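Local structure of NAD nucleotidase (Haemophilus influenzae, 3ZTV) at residues I153-L158 and I199-A204; T182-A187 and V216-V221; D220-G225 and V259-G264; H96-G101 and I121-A126; L13-I18 and L64-G69. The protein is a periplasmic zinc-dependent 5'-nucleotidase that degrades NAD to adenosine and nicotinamide riboside, combining pyrophosphatase and nucleotidase activities. All coordinates share one frame; numbering follows the deposited sequence.

Interaction 1. Residues I153-L158 and I199-A204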
# COMPACT_ATOMS: atom_id res chain seq x y z
N ILE A 153 -15.72 12.97 19.06
CA ILE A 153 -15.08 11.67 18.97
C ILE A 153 -15.34 11.11 17.57
O ILE A 153 -16.48 11.12 17.10
CB ILE A 153 -15.62 10.69 20.04
CG1 ILE A 153 -15.43 11.29 21.44
CG2 ILE A 153 -14.94 9.34 19.93
CD1 ILE A 153 -15.89 10.39 22.58
N ALA A 154 -14.28 10.66 16.90
CA ALA A 154 -14.43 10.08 15.58
C ALA A 154 -14.42 8.56 15.65
O ALA A 154 -13.70 7.97 16.46
CB ALA A 154 -13.31 10.57 14.67
N ILE A 155 -15.23 7.94 14.80
CA ILE A 155 -15.18 6.50 14.63
C ILE A 155 -14.99 6.17 13.14
O ILE A 155 -15.69 6.72 12.28
CB ILE A 155 -16.41 5.80 15.23
CG1 ILE A 155 -16.30 4.28 15.09
CG2 ILE A 155 -17.69 6.35 14.65
CD1 ILE A 155 -17.24 3.50 15.98
N ILE A 156 -14.02 5.31 12.86
CA ILE A 156 -13.61 4.96 11.51
C ILE A 156 -13.89 3.47 11.30
O ILE A 156 -13.56 2.66 12.16
CB ILE A 156 -12.08 5.18 11.32
CG1 ILE A 156 -11.69 6.63 11.60
CG2 ILE A 156 -11.61 4.76 9.93
CD1 ILE A 156 -10.21 6.78 11.84
N GLY A 157 -14.50 3.10 10.17
CA GLY A 157 -14.71 1.69 9.88
C GLY A 157 -13.59 1.11 9.04
O GLY A 157 -12.96 1.84 8.27
N LEU A 158 -13.36 -0.20 9.13
CA LEU A 158 -12.28 -0.84 8.37
C LEU A 158 -12.57 -2.32 8.14
O LEU A 158 -13.06 -3.00 9.05
CB LEU A 158 -10.94 -0.68 9.12
CG LEU A 158 -9.65 -0.74 8.30
CD1 LEU A 158 -9.46 0.53 7.47
CD2 LEU A 158 -8.44 -0.93 9.23
N ILE A 199 -11.82 6.16 17.57
CA ILE A 199 -12.15 4.75 17.69
C ILE A 199 -12.09 4.12 16.31
O ILE A 199 -12.64 4.68 15.35
CB ILE A 199 -13.59 4.55 18.21
CG1 ILE A 199 -13.83 5.36 19.49
CG2 ILE A 199 -13.91 3.06 18.40
CD1 ILE A 199 -12.94 4.99 20.62
N LEU A 200 -11.44 2.97 16.20
CA LEU A 200 -11.41 2.23 14.94
C LEU A 200 -12.24 0.95 15.12
O LEU A 200 -11.96 0.13 16.01
CB LEU A 200 -9.96 1.89 14.59
CG LEU A 200 -9.71 1.14 13.28
CD1 LEU A 200 -10.09 2.02 12.10
CD2 LEU A 200 -8.26 0.71 13.18
N LEU A 201 -13.28 0.81 14.31
CA LEU A 201 -14.17 -0.35 14.31
C LEU A 201 -13.74 -1.20 13.11
O LEU A 201 -14.06 -0.89 11.96
CB LEU A 201 -15.62 0.12 14.17
CG LEU A 201 -16.71 -0.95 14.22
CD1 LEU A 201 -16.64 -1.78 15.51
CD2 LEU A 201 -18.08 -0.33 14.06
N SER A 202 -12.95 -2.23 13.39
CA SER A 202 -12.17 -2.91 12.36
C SER A 202 -12.34 -4.42 12.29
O SER A 202 -12.02 -5.15 13.23
CB SER A 202 -10.68 -2.60 12.53
OG SER A 202 -9.90 -3.43 11.68
N HIS A 203 -12.84 -4.87 11.13
CA HIS A 203 -12.90 -6.29 10.79
C HIS A 203 -11.58 -6.81 10.19
O HIS A 203 -11.58 -7.82 9.47
CB HIS A 203 -14.05 -6.62 9.82
CG HIS A 203 -14.60 -8.00 10.02
ND1 HIS A 203 -14.21 -9.12 9.31
CD2 HIS A 203 -15.51 -8.43 10.92
CE1 HIS A 203 -14.87 -10.18 9.77
NE2 HIS A 203 -15.67 -9.78 10.74
N ALA A 204 -10.47 -6.14 10.48
CA ALA A 204 -9.18 -6.60 9.94
C ALA A 204 -8.64 -7.85 10.62
O ALA A 204 -7.68 -8.45 10.11
CB ALA A 204 -8.13 -5.48 10.00
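L200 turns its CG anti to its own nitrogen (chi1 -178°), and the chain bends only at chi2, which swings CD1 toward the neighbouring strand. There CD1 meets CG2 of I156, the branch that chi1 of -58° sets anti to the I156 nitrogen, at 3.8 Å. The same methyl lies 3.5 Å from the backbone oxygen of I156, and L158 CB closes on it from further along the strand. On the other face of the sheet I155 reaches out through CD1, which touches I199 CG2 at 4.1 Å and goes on to L201 CB. I153 adds its CG2 branch against I199 CG1.

The two strands run parallel, with I156 gripped through its N-H by I199 O and through its carbonyl by L201 N. They are joined in sequence by a beta-alpha-beta crossover through helix 179-191, part of the calcineurin-like metallophosphoesterase domain. That helix packs on I156 and L158, while the I199 and L201 side chains run against V223 of the next strand.

At the carboxyl end L158 O receives H203 N at 2.8 Å. S202 OG accepts A204 N in an ST turn and bonds N209 as well. From this turn the H203 imidazole reaches a bound zinc ion, and its NE2 is hydrogen-bonded to D20.

Interaction 2. Residues T182-A187 and V216-V221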
# COMPACT_ATOMS: atom_id res chain seq x y z
N THR A 182 -4.81 3.06 5.33
CA THR A 182 -6.10 3.72 5.50
C THR A 182 -6.29 4.22 6.93
O THR A 182 -6.75 5.34 7.15
CB THR A 182 -7.29 2.82 5.07
OG1 THR A 182 -7.15 2.47 3.68
CG2 THR A 182 -8.62 3.54 5.31
N ALA A 183 -5.98 3.36 7.90
CA ALA A 183 -6.10 3.75 9.30
C ALA A 183 -5.29 5.00 9.61
O ALA A 183 -5.79 5.94 10.23
CB ALA A 183 -5.72 2.59 10.23
N GLN A 184 -4.05 5.06 9.15
CA GLN A 184 -3.22 6.22 9.48
C GLN A 184 -3.66 7.47 8.76
O GLN A 184 -3.72 8.54 9.35
CB GLN A 184 -1.74 5.98 9.19
CG GLN A 184 -0.83 7.16 9.62
CD GLN A 184 -0.90 7.43 11.12
OE1 GLN A 184 -1.80 8.12 11.61
NE2 GLN A 184 0.05 6.88 11.86
N ILE A 185 -3.98 7.35 7.47
CA ILE A 185 -4.37 8.51 6.70
C ILE A 185 -5.69 9.07 7.23
O ILE A 185 -5.85 10.28 7.39
CB ILE A 185 -4.45 8.18 5.19
CG1 ILE A 185 -3.07 7.78 4.65
CG2 ILE A 185 -5.04 9.35 4.40
CD1 ILE A 185 -1.95 8.77 4.98
N MET A 186 -6.64 8.18 7.56
CA MET A 186 -7.91 8.63 8.12
C MET A 186 -7.70 9.36 9.45
O MET A 186 -8.26 10.44 9.66
CB MET A 186 -8.87 7.46 8.34
CG MET A 186 -9.45 6.88 7.05
SD MET A 186 -10.48 8.03 6.09
CE MET A 186 -11.77 8.39 7.28
N ALA A 187 -6.92 8.78 10.35
CA ALA A 187 -6.71 9.37 11.66
C ALA A 187 -5.95 10.70 11.52
O ALA A 187 -6.26 11.66 12.22
CB ALA A 187 -5.98 8.40 12.58
N VAL A 216 0.60 2.66 14.00
CA VAL A 216 -0.21 3.79 13.57
C VAL A 216 -0.50 4.69 14.77
O VAL A 216 -0.82 4.20 15.85
CB VAL A 216 -1.54 3.30 12.93
CG1 VAL A 216 -2.50 4.45 12.68
CG2 VAL A 216 -1.27 2.51 11.65
N ASN A 217 -0.36 6.00 14.56
CA ASN A 217 -0.64 6.99 15.61
C ASN A 217 -2.08 7.50 15.61
O ASN A 217 -2.81 7.40 14.61
CB ASN A 217 0.32 8.19 15.49
CG ASN A 217 1.77 7.80 15.67
OD1 ASN A 217 2.64 8.19 14.87
ND2 ASN A 217 2.04 7.02 16.70
N ASP A 218 -2.49 8.05 16.75
CA ASP A 218 -3.71 8.84 16.89
C ASP A 218 -5.01 8.02 16.99
O ASP A 218 -6.10 8.59 16.99
CB ASP A 218 -3.80 9.89 15.77
CG ASP A 218 -2.59 10.80 15.74
OD1 ASP A 218 -2.20 11.33 16.81
OD2 ASP A 218 -2.01 10.96 14.65
N ILE A 219 -4.87 6.70 17.11
CA ILE A 219 -6.04 5.83 17.30
C ILE A 219 -6.02 5.25 18.72
O ILE A 219 -5.03 4.65 19.13
CB ILE A 219 -6.10 4.71 16.24
CG1 ILE A 219 -6.17 5.32 14.83
CG2 ILE A 219 -7.26 3.74 16.50
CD1 ILE A 219 -6.18 4.27 13.72
N ASP A 220 -7.12 5.45 19.45
CA ASP A 220 -7.17 5.12 20.88
C ASP A 220 -7.70 3.73 21.22
O ASP A 220 -7.18 3.08 22.14
CB ASP A 220 -8.01 6.18 21.59
CG ASP A 220 -7.41 7.57 21.44
OD1 ASP A 220 -6.27 7.78 21.89
OD2 ASP A 220 -8.03 8.49 20.86
N VAL A 221 -8.73 3.29 20.50
CA VAL A 221 -9.36 1.99 20.77
C VAL A 221 -9.65 1.31 19.44
O VAL A 221 -10.18 1.95 18.51
CB VAL A 221 -10.68 2.13 21.59
CG1 VAL A 221 -11.28 0.76 21.93
CG2 VAL A 221 -10.43 2.90 22.88
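A183 O takes the helical N-H of A187, N to O 3.1 Å, and the CD1 methyl of I219 presses against that same oxygen from the loop at 3.9 Å. I219 works with CG1 and the terminal CD1. CG1 leans on A187 CB at 3.8 Å, and CD1 goes one helical turn back to A183 CB. Its chi1 of -59° sets CG1 anti to the carbonyl carbon, and a straight chi2 then carries CD1 on into the helix. D218 CB meets A187 CB at 4.1 Å, next to the I219 contact.

Earlier in the loop the V216 and Q184 side chains run antiparallel alongside one another. V216 CG1 rests 3.9 Å from Q184 CB and also against the amide carbon CD. CG of Q184 lies anti to the backbone nitrogen, and the chain then bends at chi2 (61°), which folds the amide over the valine and brings it up to the backbone of N217.

Helix 179-191 is here covered by the segment that leads from helix 206-215 into strand 221-224. I185 and M186 point elsewhere, packing on M186 and I185 of the second subunit, while D220 OD2 returns to the backbone of I198 at the start of strand 198-203. Far from the zinc and nucleoside sites, the contact combines apolar packing of A183 and A187 on I219 with the Q184 amide lying over V216, and the small CB groups of the two alanines let I219 lie close to the helix.

Interaction 3. Residues D220-G225 and V259-G264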
# COMPACT_ATOMS: atom_id res chain seq x y z
N ASP A 220 -7.12 5.45 19.45
CA ASP A 220 -7.17 5.12 20.88
C ASP A 220 -7.70 3.73 21.22
O ASP A 220 -7.18 3.08 22.14
CB ASP A 220 -8.01 6.18 21.59
CG ASP A 220 -7.41 7.57 21.44
OD1 ASP A 220 -6.27 7.78 21.89
OD2 ASP A 220 -8.03 8.49 20.86
N VAL A 221 -8.73 3.29 20.50
CA VAL A 221 -9.36 1.99 20.77
C VAL A 221 -9.65 1.31 19.44
O VAL A 221 -10.18 1.95 18.51
CB VAL A 221 -10.68 2.13 21.59
CG1 VAL A 221 -11.28 0.76 21.93
CG2 VAL A 221 -10.43 2.90 22.88
N ILE A 222 -9.30 0.03 19.33
CA ILE A 222 -9.62 -0.75 18.13
C ILE A 222 -10.53 -1.92 18.48
O ILE A 222 -10.11 -2.93 19.06
CB ILE A 222 -8.35 -1.25 17.41
CG1 ILE A 222 -7.34 -0.11 17.20
CG2 ILE A 222 -8.72 -1.94 16.10
CD1 ILE A 222 -6.02 -0.54 16.59
N VAL A 223 -11.80 -1.78 18.11
CA VAL A 223 -12.85 -2.75 18.37
C VAL A 223 -12.83 -3.73 17.21
O VAL A 223 -13.01 -3.32 16.05
CB VAL A 223 -14.23 -2.04 18.48
CG1 VAL A 223 -15.35 -3.04 18.79
CG2 VAL A 223 -14.18 -0.91 19.52
N THR A 224 -12.59 -5.00 17.52
CA THR A 224 -12.16 -5.99 16.53
C THR A 224 -13.22 -7.01 16.11
O THR A 224 -14.03 -7.47 16.94
CB THR A 224 -10.94 -6.75 17.09
OG1 THR A 224 -9.87 -5.83 17.31
CG2 THR A 224 -10.47 -7.86 16.18
N GLY A 225 -13.17 -7.37 14.83
CA GLY A 225 -13.82 -8.56 14.32
C GLY A 225 -12.91 -9.34 13.39
O GLY A 225 -11.82 -8.88 13.05
N VAL A 259 -2.90 2.36 23.29
CA VAL A 259 -3.94 1.90 22.36
C VAL A 259 -4.53 0.62 22.94
O VAL A 259 -3.78 -0.29 23.34
CB VAL A 259 -3.37 1.58 20.96
CG1 VAL A 259 -4.50 1.25 19.97
CG2 VAL A 259 -2.49 2.73 20.41
N PHE A 260 -5.85 0.52 22.94
CA PHE A 260 -6.53 -0.68 23.46
C PHE A 260 -7.19 -1.44 22.32
O PHE A 260 -7.75 -0.83 21.41
CB PHE A 260 -7.53 -0.28 24.54
CG PHE A 260 -6.88 0.39 25.71
CD1 PHE A 260 -6.30 -0.37 26.71
CD2 PHE A 260 -6.78 1.77 25.77
CE1 PHE A 260 -5.65 0.24 27.78
CE2 PHE A 260 -6.13 2.39 26.85
CZ PHE A 260 -5.57 1.62 27.85
N VAL A 261 -7.09 -2.77 22.35
CA VAL A 261 -7.61 -3.63 21.29
C VAL A 261 -8.42 -4.76 21.93
O VAL A 261 -7.96 -5.39 22.89
CB VAL A 261 -6.45 -4.27 20.50
CG1 VAL A 261 -6.98 -5.23 19.42
CG2 VAL A 261 -5.54 -3.20 19.90
N MET A 262 -9.62 -5.03 21.43
CA MET A 262 -10.40 -6.13 21.98
C MET A 262 -11.43 -6.67 20.99
O MET A 262 -11.95 -5.92 20.16
CB MET A 262 -11.08 -5.74 23.30
CG MET A 262 -12.26 -4.81 23.18
SD MET A 262 -11.85 -3.11 22.72
CE MET A 262 -13.42 -2.33 23.09
N GLU A 263 -11.71 -7.97 21.10
CA GLU A 263 -12.74 -8.66 20.32
C GLU A 263 -13.73 -9.29 21.30
O GLU A 263 -13.46 -9.38 22.52
CB GLU A 263 -12.09 -9.74 19.45
CG GLU A 263 -12.97 -10.31 18.35
CD GLU A 263 -12.20 -11.09 17.31
OE1 GLU A 263 -11.10 -11.60 17.60
OE2 GLU A 263 -12.70 -11.21 16.18
N GLY A 264 -14.88 -9.74 20.77
CA GLY A 264 -15.95 -10.32 21.57
C GLY A 264 -16.33 -11.73 21.15
O GLY A 264 -17.52 -12.06 21.00
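E263 leaves its strand with CB beside T224 O at 3.9 Å and T224 CB close by. CG, anti to the backbone nitrogen at chi1 -166°, comes nearer still, 3.3 Å from T224 O. The chain stays extended, crossing T224 at about a right angle, and the carboxylate carbon CD meets T224 CG2 at 3.8 Å. At the tip OE2 comes to 3.4 Å from G225 C and is bonded to H228 N, while OE1 takes S227 OG and Y229 N.

Behind this side chain the strands run parallel. I222 is held through both its amide groups: its N-H goes to F260 O at 2.7 Å, and its carbonyl accepts M262 N. T224 N then bonds M262 O. T224 OG1 touches V261 CG1 at 3.6 Å and has its stronger polar partner in N209; a weak bond runs from it to I222 O.

On the face that carries V221 and V223, CG of M262 sits between its backbone nitrogen and carbonyl carbon (chi1 73°), and the chain bends again at chi2. That double turn lays CE 3.9 Å from both V221 CG1 and V223 CG2, a methyl set between two valines. On the other face I222 CD1 meets V259 CG1, and helix 206-215 covers I222.

The E263 carboxylate is buried, yet several donors of residues 227-229 hold it, consistent with a charged group stabilised by the loop it binds. That loop begins next to D226, a zinc ligand, so the bonds tie the strand end to the metal-bearing turn.

Interaction 4. Residues H96-G101 and I121-A126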
# COMPACT_ATOMS: atom_id res chain seq x y z
N HIS A 96 -25.26 1.76 17.32
CA HIS A 96 -24.88 3.03 16.72
C HIS A 96 -24.16 2.88 15.38
O HIS A 96 -24.35 3.69 14.47
CB HIS A 96 -23.98 3.83 17.66
CG HIS A 96 -24.64 4.24 18.94
ND1 HIS A 96 -25.66 5.16 19.01
CD2 HIS A 96 -24.40 3.85 20.21
CE1 HIS A 96 -26.03 5.31 20.27
NE2 HIS A 96 -25.27 4.53 21.02
N TYR A 97 -23.31 1.86 15.28
CA TYR A 97 -22.52 1.63 14.06
C TYR A 97 -22.25 0.16 13.81
O TYR A 97 -22.09 -0.62 14.76
CB TYR A 97 -21.17 2.36 14.10
CG TYR A 97 -21.28 3.85 14.38
CD1 TYR A 97 -21.60 4.74 13.36
CD2 TYR A 97 -21.07 4.37 15.65
CE1 TYR A 97 -21.72 6.10 13.61
CE2 TYR A 97 -21.19 5.72 15.90
CZ TYR A 97 -21.50 6.58 14.88
OH TYR A 97 -21.61 7.92 15.15
N PHE A 98 -22.19 -0.19 12.53
CA PHE A 98 -21.84 -1.52 12.03
C PHE A 98 -20.74 -1.32 11.00
O PHE A 98 -20.83 -0.39 10.19
CB PHE A 98 -23.08 -2.11 11.35
CG PHE A 98 -22.86 -3.38 10.56
CD1 PHE A 98 -22.42 -4.55 11.16
CD2 PHE A 98 -23.16 -3.42 9.20
CE1 PHE A 98 -22.25 -5.72 10.42
CE2 PHE A 98 -23.01 -4.57 8.47
CZ PHE A 98 -22.56 -5.73 9.07
N THR A 99 -19.71 -2.15 11.03
CA THR A 99 -18.70 -2.12 9.96
C THR A 99 -18.81 -3.39 9.11
O THR A 99 -19.20 -4.45 9.59
CB THR A 99 -17.25 -1.88 10.49
OG1 THR A 99 -16.45 -1.32 9.44
CG2 THR A 99 -16.63 -3.17 10.98
N LEU A 100 -18.46 -3.26 7.83
CA LEU A 100 -18.46 -4.43 6.94
C LEU A 100 -17.37 -5.43 7.29
O LEU A 100 -16.23 -5.05 7.53
CB LEU A 100 -18.30 -3.98 5.48
CG LEU A 100 -19.32 -2.98 4.94
CD1 LEU A 100 -18.91 -2.56 3.54
CD2 LEU A 100 -20.71 -3.59 4.95
N GLY A 101 -17.75 -6.71 7.31
CA GLY A 101 -16.78 -7.78 7.39
C GLY A 101 -16.50 -8.38 6.03
O GLY A 101 -16.79 -7.77 4.97
N ILE A 121 -29.14 0.50 10.90
CA ILE A 121 -27.93 0.85 11.65
C ILE A 121 -26.93 1.53 10.70
O ILE A 121 -26.63 0.99 9.64
CB ILE A 121 -27.28 -0.44 12.22
CG1 ILE A 121 -28.28 -1.25 13.06
CG2 ILE A 121 -26.02 -0.11 13.00
CD1 ILE A 121 -29.07 -0.45 14.09
N PRO A 122 -26.40 2.71 11.08
CA PRO A 122 -25.39 3.35 10.22
C PRO A 122 -24.19 2.45 9.95
O PRO A 122 -23.68 1.80 10.88
CB PRO A 122 -24.96 4.56 11.04
CG PRO A 122 -26.19 4.92 11.83
CD PRO A 122 -26.81 3.58 12.20
N VAL A 123 -23.74 2.41 8.70
CA VAL A 123 -22.65 1.53 8.29
C VAL A 123 -21.39 2.35 8.00
O VAL A 123 -21.45 3.39 7.33
CB VAL A 123 -23.04 0.70 7.05
CG1 VAL A 123 -21.94 -0.28 6.69
CG2 VAL A 123 -24.37 -0.03 7.27
N LEU A 124 -20.24 1.87 8.49
CA LEU A 124 -18.95 2.51 8.25
C LEU A 124 -17.95 1.56 7.59
O LEU A 124 -17.85 0.39 7.99
CB LEU A 124 -18.34 2.99 9.56
CG LEU A 124 -19.18 3.88 10.46
CD1 LEU A 124 -18.46 4.12 11.79
CD2 LEU A 124 -19.49 5.20 9.77
N SER A 125 -17.19 2.07 6.62
CA SER A 125 -16.06 1.33 6.07
C SER A 125 -15.20 2.28 5.25
O SER A 125 -15.63 2.78 4.19
CB SER A 125 -16.50 0.14 5.21
OG SER A 125 -15.38 -0.63 4.85
N ALA A 126 -14.00 2.57 5.74
CA ALA A 126 -13.13 3.58 5.13
C ALA A 126 -12.23 3.04 4.02
O ALA A 126 -11.77 3.81 3.19
CB ALA A 126 -12.28 4.27 6.19
O HOH W 1 -15.49 -2.41 7.07
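T99 OG1 donates to L124 O across 2.6 Å, approaching 33° out of the carbonyl plane. The hydroxyl also accepts from a water molecule, and this water donates a second bond to L100 O at 2.8 Å while bonding S125 OG as well. One solvent molecule thus bridges both segments beside the direct bond. A weak bond from L158 N, in the neighbouring sheet, also reaches T99 OG1. With chi1 at -157° OG1 lies anti to the T99 nitrogen, turned to meet the carbonyl.

Next come the backbone bonds around F98, whose N-H goes to P122 O at 3.0 Å and whose carbonyl takes L124 N. H96 O faces the proline ring, 3.3 Å from P122 CD.

Packing spreads from there on both faces. Y97 crosses L124 with CD1 against the leucine CD1 at 3.6 Å, and P122 CB touches the same ring carbon; the phenol OH ends on D144. F98 and V123 lie side by side, with V123 CG2 at the edge of the phenyl ring, 4.1 Å from CD2. I121 CG2 closes against F98 CB, and the L100 and V123 side chains cross at about a right angle, CD2 against CG1. F98 also stacks edge-to-face with H67.

Strand 97-99, helix 108-116 and strand 123-124 form a beta-alpha-beta unit that ends one sheet of the metallophosphoesterase domain. Just past its first strand, after G101, comes N102, a zinc ligand, as is usual in this fold, whose metal ligands sit in the loops following the strands.

Interaction 5. Residues L13-I18 and L64-G69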
# COMPACT_ATOMS: atom_id res chain seq x y z
N LEU A 13 -16.55 7.32 28.01
CA LEU A 13 -17.33 6.58 27.02
C LEU A 13 -17.56 5.17 27.54
O LEU A 13 -16.67 4.59 28.16
CB LEU A 13 -16.54 6.48 25.72
CG LEU A 13 -16.82 7.32 24.47
CD1 LEU A 13 -15.95 6.79 23.34
CD2 LEU A 13 -18.28 7.25 24.07
N SER A 14 -18.74 4.60 27.25
CA SER A 14 -19.03 3.22 27.62
C SER A 14 -19.24 2.39 26.35
O SER A 14 -20.33 2.36 25.78
CB SER A 14 -20.27 3.16 28.53
OG SER A 14 -20.00 3.87 29.73
N ILE A 15 -18.18 1.73 25.90
CA ILE A 15 -18.23 0.94 24.67
C ILE A 15 -18.85 -0.43 24.94
O ILE A 15 -18.44 -1.15 25.85
CB ILE A 15 -16.83 0.80 24.05
CG1 ILE A 15 -16.22 2.19 23.84
CG2 ILE A 15 -16.89 0.01 22.75
CD1 ILE A 15 -14.81 2.16 23.34
N LEU A 16 -19.85 -0.78 24.14
CA LEU A 16 -20.56 -2.06 24.22
C LEU A 16 -20.54 -2.65 22.83
O LEU A 16 -20.96 -1.98 21.87
CB LEU A 16 -22.01 -1.84 24.68
CG LEU A 16 -22.17 -1.25 26.08
CD1 LEU A 16 -23.59 -0.75 26.32
CD2 LEU A 16 -21.79 -2.28 27.13
N HIS A 17 -20.03 -3.86 22.67
CA HIS A 17 -19.76 -4.35 21.32
C HIS A 17 -19.93 -5.86 21.15
O HIS A 17 -19.74 -6.64 22.09
CB HIS A 17 -18.36 -3.91 20.88
CG HIS A 17 -17.26 -4.59 21.63
ND1 HIS A 17 -16.85 -4.22 22.89
CD2 HIS A 17 -16.47 -5.62 21.26
CE1 HIS A 17 -15.86 -5.01 23.27
NE2 HIS A 17 -15.61 -5.86 22.30
N ILE A 18 -20.34 -6.24 19.94
CA ILE A 18 -20.31 -7.64 19.49
C ILE A 18 -19.64 -7.72 18.12
O ILE A 18 -19.41 -6.69 17.45
CB ILE A 18 -21.72 -8.30 19.42
CG1 ILE A 18 -22.55 -7.81 18.22
CG2 ILE A 18 -22.49 -8.09 20.70
CD1 ILE A 18 -23.78 -8.70 17.94
N LEU A 64 -21.76 3.62 23.67
CA LEU A 64 -21.49 3.54 22.24
C LEU A 64 -21.61 2.07 21.86
O LEU A 64 -20.79 1.25 22.30
CB LEU A 64 -20.08 4.07 21.96
CG LEU A 64 -19.57 3.97 20.52
CD1 LEU A 64 -20.42 4.83 19.60
CD2 LEU A 64 -18.10 4.37 20.43
N VAL A 65 -22.61 1.74 21.05
CA VAL A 65 -23.00 0.36 20.81
C VAL A 65 -22.59 -0.05 19.40
O VAL A 65 -23.06 0.54 18.43
CB VAL A 65 -24.51 0.17 21.06
CG1 VAL A 65 -24.90 -1.28 20.90
CG2 VAL A 65 -24.87 0.67 22.46
N LEU A 66 -21.71 -1.05 19.30
CA LEU A 66 -21.01 -1.34 18.05
C LEU A 66 -21.08 -2.80 17.61
O LEU A 66 -21.09 -3.72 18.45
CB LEU A 66 -19.53 -0.97 18.18
CG LEU A 66 -19.21 0.44 18.68
CD1 LEU A 66 -17.71 0.56 18.96
CD2 LEU A 66 -19.67 1.51 17.71
N HIS A 67 -21.10 -3.00 16.29
CA HIS A 67 -21.03 -4.33 15.69
C HIS A 67 -19.84 -4.37 14.72
O HIS A 67 -19.81 -3.61 13.74
CB HIS A 67 -22.33 -4.64 14.96
CG HIS A 67 -22.45 -6.07 14.53
ND1 HIS A 67 -21.50 -6.73 13.78
CD2 HIS A 67 -23.44 -6.97 14.74
CE1 HIS A 67 -21.89 -7.97 13.57
NE2 HIS A 67 -23.07 -8.14 14.13
N ALA A 68 -18.84 -5.19 15.00
CA ALA A 68 -17.61 -5.19 14.21
C ALA A 68 -17.58 -6.10 12.97
O ALA A 68 -16.48 -6.46 12.51
CB ALA A 68 -16.40 -5.45 15.10
N GLY A 69 -18.74 -6.45 12.43
CA GLY A 69 -18.81 -7.12 11.13
C GLY A 69 -19.08 -8.62 11.13
O GLY A 69 -19.12 -9.27 12.18
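The H67 imidazole has I18 CG1 over one face, an off-centre CH-pi contact 4.1 Å from the ring centroid and 30° from its normal. At the edge, exactly in the ring plane, G69 N donates to H67 ND1 at 3.1 Å. NE2 is bonded to H21 ND1. With both ring nitrogens engaged, the imidazole is fixed in its rotation.

These strands are neighbouring parallel members of one of the two sheets in the metallophosphoesterase fold, and the loops that follow them carry zinc ligands: D20 and H22 after I18, D70 after G69. I18 reaches the ring because its CG1 sits between the backbone nitrogen and the carbonyl carbon (chi1 74°), from where CD1 extends to H67 CD2 at 3.7 Å.

Five backbone bonds fasten the pair. They run from L64 N with S14 O at one end to A68 N with I18 O, 2.9 Å, at the other. L66 is gripped through both its amide groups, by L16 O and I18 N.

The faces differ in their cover. L16 and V65 lie under helix 46-59, and L16 CD1 touches V65 CG2 at 4.3 Å. On the face of I15, H17 and L66, V221 and V223 of strand 221-224 come up from the other sheet. There I15 CG2 lies 3.9 Å from L66 CD1.

Overall arrangement
Interactions 1 and 3 share one sheet, in which strands 198-203 and 221-224 are neighbours, L200 bonding V221 and V223 through their backbones. Interactions 4 and 5 share the other, where strands 97-99 and 63-67 pair. The sheets face each other: I155 touches L66, and V223 touches H17. All five contacts are largely buried, though interaction 4 has an exposed proline at the sheet margin. Interaction 2 differs most, a helix-and-loop packing of aliphatic groups and one glutamine amide beside the second subunit, about 17 Å between its centre and that of interaction 4. Polar side-chain chemistry gathers at the strand ends near the zinc ions, at H203, T99, H67 and E263; elsewhere aliphatic packing prevails.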